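Nitrilotriacetate monooxygenase (Burkholderia pseudomallei, PDB 3SDO) is probably an FMN-dependent monooxygenase of the NtaA/SnaA/DszA family, using molecular oxygen to oxidise its substrate. Local coordinates at residues F12-Q17 / A55-A60. Sequence-based numbering, arbitrary orientation.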
# COMPACT_ATOMS: atom_id res chain seq x y z
N PHE A 12 1.50 8.54 22.30
CA PHE A 12 2.51 7.63 21.77
C PHE A 12 2.16 7.11 20.41
O PHE A 12 0.99 6.80 20.12
CB PHE A 12 2.69 6.43 22.69
CG PHE A 12 3.36 6.78 23.99
CD1 PHE A 12 4.72 6.76 24.09
CD2 PHE A 12 2.61 7.15 25.08
CE1 PHE A 12 5.35 7.10 25.29
CE2 PHE A 12 3.20 7.47 26.27
CZ PHE A 12 4.60 7.46 26.37
N GLY A 13 3.19 6.96 19.60
CA GLY A 13 3.12 6.18 18.37
C GLY A 13 4.13 5.06 18.46
O GLY A 13 5.09 5.16 19.22
N VAL A 14 3.97 4.01 17.67
CA VAL A 14 4.97 2.94 17.60
C VAL A 14 5.43 2.71 16.17
O VAL A 14 4.62 2.46 15.26
CB VAL A 14 4.49 1.63 18.30
CG1 VAL A 14 3.22 1.09 17.66
CG2 VAL A 14 5.56 0.60 18.30
N LEU A 15 6.74 2.87 15.98
CA LEU A 15 7.42 2.50 14.76
C LEU A 15 7.50 0.99 14.73
O LEU A 15 8.19 0.39 15.56
CB LEU A 15 8.83 3.09 14.71
CG LEU A 15 9.77 2.49 13.63
CD1 LEU A 15 9.22 2.83 12.25
CD2 LEU A 15 11.26 2.91 13.76
N ILE A 16 6.83 0.35 13.78
CA ILE A 16 6.97 -1.09 13.67
C ILE A 16 7.93 -1.39 12.52
O ILE A 16 7.52 -1.52 11.37
CB ILE A 16 5.62 -1.79 13.50
CG1 ILE A 16 4.64 -1.29 14.56
CG2 ILE A 16 5.80 -3.28 13.60
CD1 ILE A 16 3.28 -1.94 14.48
N GLN A 17 9.22 -1.44 12.85
CA GLN A 17 10.27 -1.68 11.89
C GLN A 17 10.58 -3.18 11.85
O GLN A 17 11.69 -3.60 12.14
CB GLN A 17 11.51 -0.89 12.29
CG GLN A 17 12.56 -0.73 11.23
CD GLN A 17 12.21 0.33 10.19
OE1 GLN A 17 11.04 0.53 9.88
NE2 GLN A 17 13.23 0.97 9.62
N ALA A 55 -1.52 5.49 20.25
CA ALA A 55 -2.40 6.24 19.31
C ALA A 55 -2.24 5.82 17.84
O ALA A 55 -3.21 5.87 17.08
CB ALA A 55 -2.11 7.72 19.42
N PHE A 56 -1.03 5.49 17.42
CA PHE A 56 -0.81 5.13 16.01
C PHE A 56 0.34 4.15 15.84
O PHE A 56 1.25 4.10 16.67
CB PHE A 56 -0.64 6.38 15.10
CG PHE A 56 0.53 7.22 15.44
CD1 PHE A 56 0.44 8.15 16.45
CD2 PHE A 56 1.75 7.07 14.77
CE1 PHE A 56 1.54 8.94 16.78
CE2 PHE A 56 2.84 7.84 15.11
CZ PHE A 56 2.74 8.77 16.12
N ALA A 57 0.25 3.33 14.79
CA ALA A 57 1.36 2.53 14.28
C ALA A 57 1.94 3.29 13.09
O ALA A 57 1.18 3.82 12.27
CB ALA A 57 0.86 1.12 13.85
N PHE A 58 3.27 3.34 13.02
CA PHE A 58 4.01 4.04 11.98
C PHE A 58 4.88 3.03 11.20
O PHE A 58 5.66 2.27 11.79
CB PHE A 58 4.86 5.17 12.58
CG PHE A 58 5.83 5.82 11.61
CD1 PHE A 58 5.44 6.18 10.34
CD2 PHE A 58 7.14 6.05 11.99
CE1 PHE A 58 6.34 6.76 9.44
CE2 PHE A 58 8.06 6.63 11.10
CZ PHE A 58 7.66 6.99 9.83
N ILE A 59 4.68 3.01 9.89
CA ILE A 59 5.41 2.18 8.95
C ILE A 59 6.30 3.11 8.14
O ILE A 59 5.81 3.86 7.28
CB ILE A 59 4.46 1.40 8.02
CG1 ILE A 59 3.52 0.52 8.85
CG2 ILE A 59 5.25 0.50 7.04
CD1 ILE A 59 4.26 -0.50 9.76
N ALA A 60 7.58 3.10 8.50
CA ALA A 60 8.63 3.80 7.78
C ALA A 60 8.88 3.07 6.47
O ALA A 60 8.40 1.96 6.27
CB ALA A 60 9.94 3.86 8.62
O HOH W 1 8.52 0.47 9.47
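Val-14 is held by 55-60 through both its backbone N and its backbone O: the N donates to Phe-56 O (2.9 Å), and the O accepts from Phe-58 N (2.8 Å) in a bond bent little at the hydrogen (163°). The ladder continues with Ile-16 N giving its hydrogen to Phe-58 O at 3.0 Å, while at the start Phe-12 O takes the more bent bond from Ala-55 N (141°). Beyond the last rung a water takes over, donating to Ile-16 O and to Gln-17 OE1 and accepting a weak bond from Ala-60 N. The strands 11-15 and 56-59 are thus parallel neighbours, the first two of the TIM-like barrel of the luciferase-like monooxygenases, joined by a crossover through helix 39-51. Backbone hydrogen bonds tie Gly-13 to Phe-394 and Leu-396, and Leu-15 to Leu-396, of strand 393-396, which closes the barrel. On the face of Phe-56 and Phe-58, the Phe-56 ring turns one face to Gly-13, CG lying between backbone N and carbonyl carbon (chi1 61°), and Gly-13 CA sits 3.5 Å from the ring centroid in a CH-pi contact. Leu-15 CD1 touches Phe-58 CD2 and, also at 3.8 Å, Ala-60 CB. On the opposite face, that of Val-14 and Ala-57, Ile-16 CD1 packs on Ala-57 CB. Phe-58 also touches Thr-98, a predicted FMN-binding residue, and Ala-60 precedes another, Asp-61.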